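PDB 3LWU: succinylglutamate desuccinylase/aspartoacylase from Shewanella frigidimarina, which probably hydrolyses ester or related acyl bonds as a zinc-dependent enzyme of the succinylglutamate desuccinylase/aspartoacylase family. Local coordinates for residues 75-80 and 278-282; 83-89 and 289-295. All coordinates share one frame; numbering follows the deposited sequence.

Contact 1 (75-80 and 278-282); sequences QLMTLL and AKGIL
With CG anti to the backbone N (chi1 -172°), Leu76 sends its methyls to helix 271-287, where Leu282, CG anti to the carbonyl carbon (chi1 -79°), runs past it in the opposite direction. This is helix-helix packing inside the catalytic domain, where the C-terminal end of helix 68-80 lies against helix 271-287. The axes of 75-80 and 278-282 come within 9.6 Å and cross at -56°.

Where the backbones are closest the spacer is a methyl group. Ala278 points its CB toward the other helix and rests 3.7 Å from Leu76 N and 3.9 Å from Gln75 CB, so the helices can come near one another at this level. Further along, Leu76 forks over helix 271-287: CD1 settles 3.6 Å from Leu282 CG, while CD2 touches Ile281 CG2 at 4.0 Å, with the chains of Leu76 and Ile281 roughly at right angles. Aliphatic side chains make up most of the interface. Gln75 contributes just the base of its side chain; bent at chi2, it leads its amide off to bond through NE2 to Leu271 O in the earlier part of helix 271-287.

Leu91 of strand 89-92 also packs on Leu76, which sets helix 68-80 against that strand. The side chain of Ile281 stands about 11 Å from that of His192, a zinc ligand, so the packing is near the metal site without being part of it. Leu282 divides its methyls: CD2 meets Leu80 CD2 at 3.8 Å, and CD1 presses on Leu79 CD1 at 3.3 Å, tighter than usual van der Waals contact.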
ATOM      1  N   GLN A  75      -5.453  29.182 -12.345  1.00 13.58           N
ATOM      2  CA  GLN A  75      -4.883  30.449 -12.854  1.00 13.20           C
ATOM      3  C   GLN A  75      -5.375  30.733 -14.240  1.00 13.51           C
ATOM      4  O   GLN A  75      -5.675  31.870 -14.577  1.00 13.17           O
ATOM      5  CB  GLN A  75      -3.356  30.440 -12.848  1.00 12.77           C
ATOM      6  CG  GLN A  75      -2.709  30.398 -11.451  1.00 14.62           C
ATOM      7  CD  GLN A  75      -2.927  31.673 -10.642  1.00 16.07           C
ATOM      8  OE1 GLN A  75      -3.969  32.327 -10.751  1.00 16.06           O
ATOM      9  NE2 GLN A  75      -1.958  32.005  -9.789  1.00 15.92           N
ATOM     10  N   LEU A  76      -5.527  29.676 -15.036  1.00 14.51           N
ATOM     11  CA  LEU A  76      -6.015  29.843 -16.400  1.00 15.29           C
ATOM     12  C   LEU A  76      -7.454  30.393 -16.394  1.00 14.94           C
ATOM     13  O   LEU A  76      -7.754  31.369 -17.072  1.00 14.45           O
ATOM     14  CB  LEU A  76      -5.905  28.537 -17.158  1.00 15.82           C
ATOM     15  CG  LEU A  76      -6.185  28.532 -18.661  1.00 18.34           C
ATOM     16  CD1 LEU A  76      -5.253  29.489 -19.430  1.00 18.21           C
ATOM     17  CD2 LEU A  76      -6.050  27.092 -19.169  1.00 19.34           C
HETATM   18  N   MSE A  77      -8.319  29.821 -15.584  1.00 14.36           N
HETATM   19  CA  MSE A  77      -9.702  30.254 -15.568  1.00 14.57           C
HETATM   20  C   MSE A  77      -9.825  31.701 -15.046  1.00 14.47           C
HETATM   21  O   MSE A  77     -10.587  32.498 -15.597  1.00 14.73           O
HETATM   22  CB  MSE A  77     -10.552  29.291 -14.762  1.00 13.95           C
HETATM   23  CG  MSE A  77     -10.696  27.937 -15.462  1.00 14.83           C
HETATM   24 SE   MSE A  77     -12.024  26.774 -14.599  0.75 18.79          SE
HETATM   25  CE  MSE A  77     -11.384  26.724 -12.773  1.00 18.62           C
ATOM     26  N   THR A  78      -9.031  32.033 -14.026  1.00 14.81           N
ATOM     27  CA  THR A  78      -8.961  33.403 -13.462  1.00 14.71           C
ATOM     28  C   THR A  78      -8.581  34.383 -14.565  1.00 14.94           C
ATOM     29  O   THR A  78      -9.204  35.427 -14.695  1.00 15.15           O
ATOM     30  CB  THR A  78      -7.962  33.459 -12.287  1.00 14.72           C
ATOM     31  OG1 THR A  78      -8.353  32.475 -11.318  1.00 13.83           O
ATOM     32  CG2 THR A  78      -7.882  34.852 -11.623  1.00 14.53           C
ATOM     33  N   LEU A  79      -7.595  34.024 -15.389  1.00 14.90           N
ATOM     34  CA  LEU A  79      -7.200  34.882 -16.499  1.00 15.34           C
ATOM     35  C   LEU A  79      -8.318  34.957 -17.514  1.00 15.62           C
ATOM     36  O   LEU A  79      -8.671  36.038 -17.972  1.00 16.23           O
ATOM     37  CB  LEU A  79      -5.908  34.380 -17.154  1.00 15.08           C
ATOM     38  CG  LEU A  79      -4.612  34.526 -16.315  1.00 15.67           C
ATOM     39  CD1 LEU A  79      -3.479  33.738 -16.957  1.00 15.07           C
ATOM     40  CD2 LEU A  79      -4.217  36.008 -16.088  1.00 16.99           C
ATOM     41  N   LEU A  80      -8.913  33.814 -17.857  1.00 16.05           N
ATOM     42  CA  LEU A  80      -9.954  33.810 -18.863  1.00 15.28           C
ATOM     43  C   LEU A  80     -11.179  34.686 -18.525  1.00 16.23           C
ATOM     44  O   LEU A  80     -11.887  35.118 -19.447  1.00 16.52           O
ATOM     45  CB  LEU A  80     -10.388  32.395 -19.204  1.00 15.10           C
ATOM     46  CG  LEU A  80      -9.370  31.546 -19.977  1.00 14.04           C
ATOM     47  CD1 LEU A  80      -9.786  30.057 -19.888  1.00 11.92           C
ATOM     48  CD2 LEU A  80      -9.245  32.023 -21.438  1.00  9.89           C
ATOM     49  N   ALA A 278       0.134  28.933 -16.987  1.00 16.03           N
ATOM     50  CA  ALA A 278      -1.112  29.413 -17.562  1.00 16.05           C
ATOM     51  C   ALA A 278      -0.888  30.486 -18.622  1.00 15.81           C
ATOM     52  O   ALA A 278      -1.539  30.474 -19.622  1.00 16.11           O
ATOM     53  CB  ALA A 278      -2.090  29.915 -16.488  1.00 14.66           C
ATOM     54  N   LYS A 279       0.001  31.432 -18.385  1.00 16.64           N
ATOM     55  CA  LYS A 279       0.342  32.432 -19.407  1.00 17.03           C
ATOM     56  C   LYS A 279       0.891  31.831 -20.711  1.00 16.52           C
ATOM     57  O   LYS A 279       0.592  32.326 -21.794  1.00 15.85           O
ATOM     58  CB  LYS A 279       1.340  33.445 -18.845  1.00 17.68           C
ATOM     59  CG  LYS A 279       0.738  34.438 -17.788  1.00 19.75           C
ATOM     60  CD  LYS A 279       1.831  35.294 -17.149  1.00 23.76           C
ATOM     61  CE  LYS A 279       1.280  36.448 -16.345  1.00 27.86           C
ATOM     62  NZ  LYS A 279       2.291  36.975 -15.371  1.00 31.20           N
ATOM     63  N   GLY A 280       1.693  30.776 -20.609  1.00 16.35           N
ATOM     64  CA  GLY A 280       2.200  30.074 -21.801  1.00 16.10           C
ATOM     65  C   GLY A 280       1.099  29.360 -22.567  1.00 16.31           C
ATOM     66  O   GLY A 280       1.043  29.434 -23.804  1.00 17.52           O
ATOM     67  N   ILE A 281       0.208  28.689 -21.839  1.00 15.57           N
ATOM     68  CA  ILE A 281      -0.983  28.122 -22.436  1.00 15.67           C
ATOM     69  C   ILE A 281      -1.794  29.191 -23.182  1.00 15.67           C
ATOM     70  O   ILE A 281      -2.234  28.955 -24.291  1.00 13.86           O
ATOM     71  CB  ILE A 281      -1.890  27.361 -21.412  1.00 15.45           C
ATOM     72  CG1 ILE A 281      -1.174  26.095 -20.904  1.00 15.51           C
ATOM     73  CG2 ILE A 281      -3.240  27.004 -22.066  1.00 15.30           C
ATOM     74  CD1 ILE A 281      -1.923  25.314 -19.731  1.00 12.31           C
ATOM     75  N   LEU A 282      -1.993  30.348 -22.557  1.00 16.07           N
ATOM     76  CA  LEU A 282      -2.721  31.441 -23.214  1.00 16.77           C
ATOM     77  C   LEU A 282      -2.018  31.949 -24.460  1.00 15.88           C
ATOM     78  O   LEU A 282      -2.663  32.352 -25.420  1.00 14.64           O
ATOM     79  CB  LEU A 282      -2.959  32.594 -22.245  1.00 17.14           C
ATOM     80  CG  LEU A 282      -4.126  32.358 -21.283  1.00 20.64           C
ATOM     81  CD1 LEU A 282      -4.082  33.386 -20.145  1.00 25.22           C
ATOM     82  CD2 LEU A 282      -5.478  32.473 -22.018  1.00 23.88           C
TER

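Contact 2 (83-89 and 289-295); sequences YQVLGDI and GVIAEKV
Ile89 and Val290 form the apolar centre, with Val290 CG1 lying 3.8 Å from Ile89 CD1 and equally near its CG1. A second apolar group gathers round Tyr83, whose CE1 meets Val295 CG2 at 4.0 Å and whose CD1 touches Ile291 CD1. Between them Leu86 lays CD1 against the backbone of Ile291 and Ala292.

Amid these groups the two loops join through a single beta bridge, Val85 with Ile291, too short to make a regular ladder. Ala292 N donates to Gln84 O at 3.0 Å. On the other side of the bridge, Val290 O takes two donors from the same face of its plane, Leu86 N at 2.8 Å and Gly87 N at 3.1 Å, so one carbonyl holds two successive N-H groups of the facing chain. Gly289, just before it, has a positive phi and ends helix 271-287 in a Schellman motif.

The polar edge belongs to Glu293. Bent at chi2 (84°), it curls its carboxylate back to Gln84 N, which is shared between the syn lone pairs of both oxygens; the bond to OE2 is the straighter, at 160°. The same carboxylate lies at the edge of the Tyr83 ring, OE1 3.2 Å from CD1, with the two planes 72° apart.

The bridge thus joins the connection from helix 68-80 to strand 89-92 with the chain leaving helix 271-287. Leu80 and Leu285 pack on Ile89 from those two helices, Leu282 lies against Tyr83 and Ile291, and Ile89 hydrogen-bonds through its backbone to Phe46 of strand 38-46.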
ATOM      1  N   TYR A  83     -10.427  37.704 -20.668  1.00 17.34           N
ATOM      2  CA  TYR A  83     -10.147  37.599 -22.095  1.00 17.03           C
ATOM      3  C   TYR A  83     -11.438  37.242 -22.812  1.00 16.51           C
ATOM      4  O   TYR A  83     -12.332  36.642 -22.220  1.00 15.81           O
ATOM      5  CB  TYR A  83      -9.071  36.541 -22.378  1.00 17.64           C
ATOM      6  CG  TYR A  83      -7.707  36.956 -21.901  1.00 19.61           C
ATOM      7  CD1 TYR A  83      -6.960  37.862 -22.622  1.00 22.87           C
ATOM      8  CD2 TYR A  83      -7.158  36.460 -20.727  1.00 23.48           C
ATOM      9  CE1 TYR A  83      -5.719  38.267 -22.205  1.00 23.08           C
ATOM     10  CE2 TYR A  83      -5.891  36.893 -20.289  1.00 23.50           C
ATOM     11  CZ  TYR A  83      -5.200  37.792 -21.052  1.00 23.19           C
ATOM     12  OH  TYR A  83      -3.981  38.260 -20.700  1.00 27.20           O
ATOM     13  N   GLN A  84     -11.558  37.657 -24.071  1.00 15.64           N
ATOM     14  CA  GLN A  84     -12.710  37.293 -24.857  1.00 15.29           C
ATOM     15  C   GLN A  84     -12.511  35.914 -25.496  1.00 14.94           C
ATOM     16  O   GLN A  84     -11.629  35.734 -26.360  1.00 15.36           O
ATOM     17  CB  GLN A  84     -12.969  38.336 -25.929  1.00 15.68           C
ATOM     18  CG  GLN A  84     -14.101  37.954 -26.848  1.00 15.83           C
ATOM     19  CD  GLN A  84     -14.571  39.123 -27.646  1.00 17.90           C
ATOM     20  OE1 GLN A  84     -13.901  39.574 -28.591  1.00 15.70           O
ATOM     21  NE2 GLN A  84     -15.740  39.630 -27.283  1.00 15.52           N
ATOM     22  N   VAL A  85     -13.356  34.958 -25.097  1.00 13.41           N
ATOM     23  CA  VAL A  85     -13.247  33.591 -25.529  1.00 12.89           C
ATOM     24  C   VAL A  85     -14.028  33.417 -26.834  1.00 13.07           C
ATOM     25  O   VAL A  85     -15.244  33.600 -26.879  1.00 12.77           O
ATOM     26  CB  VAL A  85     -13.747  32.621 -24.423  1.00 13.41           C
ATOM     27  CG1 VAL A  85     -13.584  31.163 -24.861  1.00 13.50           C
ATOM     28  CG2 VAL A  85     -12.962  32.840 -23.095  1.00 11.86           C
ATOM     29  N   LEU A  86     -13.315  33.074 -27.894  1.00 13.37           N
ATOM     30  CA  LEU A  86     -13.926  32.892 -29.214  1.00 14.56           C
ATOM     31  C   LEU A  86     -14.355  31.441 -29.411  1.00 15.01           C
ATOM     32  O   LEU A  86     -15.437  31.181 -29.965  1.00 15.36           O
ATOM     33  CB  LEU A  86     -12.971  33.327 -30.322  1.00 14.14           C
ATOM     34  CG  LEU A  86     -12.488  34.789 -30.264  1.00 14.83           C
ATOM     35  CD1 LEU A  86     -11.477  35.051 -31.391  1.00 13.42           C
ATOM     36  CD2 LEU A  86     -13.665  35.782 -30.332  1.00 13.75           C
ATOM     37  N   GLY A  87     -13.527  30.504 -28.954  1.00 14.90           N
ATOM     38  CA  GLY A  87     -13.841  29.092 -29.087  1.00 15.36           C
ATOM     39  C   GLY A  87     -14.117  28.455 -27.749  1.00 15.38           C
ATOM     40  O   GLY A  87     -13.582  28.894 -26.733  1.00 15.79           O
ATOM     41  N   ASP A  88     -14.926  27.407 -27.734  1.00 15.22           N
ATOM     42  CA  ASP A  88     -15.269  26.744 -26.473  1.00 14.75           C
ATOM     43  C   ASP A  88     -13.995  26.256 -25.761  1.00 14.50           C
ATOM     44  O   ASP A  88     -13.097  25.701 -26.403  1.00 13.26           O
ATOM     45  CB  ASP A  88     -16.215  25.541 -26.709  1.00 15.30           C
ATOM     46  CG  ASP A  88     -17.639  25.943 -27.059  1.00 16.29           C
ATOM     47  OD1 ASP A  88     -18.062  27.115 -26.897  1.00 13.80           O
ATOM     48  OD2 ASP A  88     -18.381  25.028 -27.464  1.00 19.92           O
ATOM     49  N   ILE A  89     -13.945  26.449 -24.436  1.00 13.80           N
ATOM     50  CA  ILE A  89     -12.876  25.920 -23.590  1.00 13.64           C
ATOM     51  C   ILE A  89     -13.516  25.142 -22.489  1.00 13.96           C
ATOM     52  O   ILE A  89     -14.324  25.674 -21.723  1.00 13.88           O
ATOM     53  CB  ILE A  89     -11.969  26.998 -22.980  1.00 13.62           C
ATOM     54  CG1 ILE A  89     -11.393  27.880 -24.093  1.00 14.83           C
ATOM     55  CG2 ILE A  89     -10.790  26.362 -22.142  1.00 13.46           C
ATOM     56  CD1 ILE A  89     -10.578  29.080 -23.593  1.00 15.68           C
ATOM     57  N   GLY A 289      -6.178  31.451 -32.141  1.00 17.51           N
ATOM     58  CA  GLY A 289      -7.467  32.166 -32.323  1.00 17.27           C
ATOM     59  C   GLY A 289      -8.579  31.641 -31.391  1.00 17.27           C
ATOM     60  O   GLY A 289      -9.755  31.810 -31.669  1.00 17.31           O
ATOM     61  N   VAL A 290      -8.224  30.987 -30.288  1.00 15.93           N
ATOM     62  CA  VAL A 290      -9.239  30.550 -29.323  1.00 14.80           C
ATOM     63  C   VAL A 290      -9.695  31.763 -28.507  1.00 14.95           C
ATOM     64  O   VAL A 290     -10.829  31.820 -28.057  1.00 15.28           O
ATOM     65  CB  VAL A 290      -8.714  29.429 -28.374  1.00 15.63           C
ATOM     66  CG1 VAL A 290      -9.740  29.074 -27.287  1.00 12.88           C
ATOM     67  CG2 VAL A 290      -8.335  28.185 -29.178  1.00 14.26           C
ATOM     68  N   ILE A 291      -8.795  32.714 -28.287  1.00 14.45           N
ATOM     69  CA  ILE A 291      -9.146  33.970 -27.648  1.00 13.91           C
ATOM     70  C   ILE A 291      -8.868  35.133 -28.591  1.00 13.54           C
ATOM     71  O   ILE A 291      -8.076  34.991 -29.534  1.00 12.85           O
ATOM     72  CB  ILE A 291      -8.429  34.171 -26.281  1.00 14.05           C
ATOM     73  CG1 ILE A 291      -6.907  34.191 -26.418  1.00 14.71           C
ATOM     74  CG2 ILE A 291      -8.922  33.126 -25.247  1.00 12.64           C
ATOM     75  CD1 ILE A 291      -6.183  34.727 -25.154  1.00 16.03           C
ATOM     76  N   ALA A 292      -9.499  36.281 -28.344  1.00 13.22           N
ATOM     77  CA  ALA A 292      -9.373  37.427 -29.272  1.00 13.61           C
ATOM     78  C   ALA A 292      -8.040  38.173 -29.136  1.00 13.89           C
ATOM     79  O   ALA A 292      -7.489  38.677 -30.113  1.00 13.43           O
ATOM     80  CB  ALA A 292     -10.553  38.384 -29.111  1.00 13.77           C
ATOM     81  N   GLU A 293      -7.508  38.214 -27.928  1.00 14.68           N
ATOM     82  CA  GLU A 293      -6.302  38.963 -27.648  1.00 15.33           C
ATOM     83  C   GLU A 293      -5.022  38.283 -28.168  1.00 16.05           C
ATOM     84  O   GLU A 293      -4.951  37.055 -28.294  1.00 15.74           O
ATOM     85  CB  GLU A 293      -6.190  39.218 -26.141  1.00 15.81           C
ATOM     86  CG  GLU A 293      -7.310  40.117 -25.610  1.00 16.72           C
ATOM     87  CD  GLU A 293      -8.617  39.357 -25.291  1.00 16.95           C
ATOM     88  OE1 GLU A 293      -8.649  38.122 -25.372  1.00 14.89           O
ATOM     89  OE2 GLU A 293      -9.615  40.010 -24.956  1.00 18.19           O
ATOM     90  N   LYS A 294      -4.039  39.117 -28.491  1.00 16.19           N
ATOM     91  CA  LYS A 294      -2.696  38.678 -28.756  1.00 17.93           C
ATOM     92  C   LYS A 294      -1.983  38.535 -27.425  1.00 17.65           C
ATOM     93  O   LYS A 294      -1.794  39.511 -26.726  1.00 18.11           O
ATOM     94  CB  LYS A 294      -1.957  39.676 -29.644  1.00 18.50           C
ATOM     95  CG  LYS A 294      -0.567  39.196 -30.096  1.00 23.99           C
ATOM     96  CD  LYS A 294      -0.150  39.851 -31.432  1.00 29.49           C
ATOM     97  CE  LYS A 294       1.324  39.579 -31.760  1.00 33.85           C
ATOM     98  NZ  LYS A 294       2.252  40.497 -30.992  1.00 36.25           N
ATOM     99  N   VAL A 295      -1.626  37.314 -27.055  1.00 17.39           N
ATOM    100  CA  VAL A 295      -0.810  37.079 -25.883  1.00 17.58           C
ATOM    101  C   VAL A 295       0.493  36.477 -26.388  1.00 18.71           C
ATOM    102  O   VAL A 295       0.483  35.416 -27.015  1.00 19.14           O
ATOM    103  CB  VAL A 295      -1.475  36.114 -24.947  1.00 18.05           C
ATOM    104  CG1 VAL A 295      -0.540  35.831 -23.722  1.00 16.44           C
ATOM    105  CG2 VAL A 295      -2.880  36.657 -24.542  1.00 16.44           C
TER

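How the contacts relate
Contacts 1 and 2 join the same two parts of the chain at successive levels: helices 68-80 and 271-287 pack in contact 1, and the loops that follow them meet in contact 2, their centres 11 Å apart. Contact 1 is buried and held mainly by aliphatic side chains. Contact 2 lies farther from the centre of the chain, is partly buried, and adds backbone bonds and a carboxylate to its apolar patches. Leu80 and Leu282 both carry the packing of the helix pair on into contact 2, Leu80 CD2 lying 3.9 Å from Ile89 CD1.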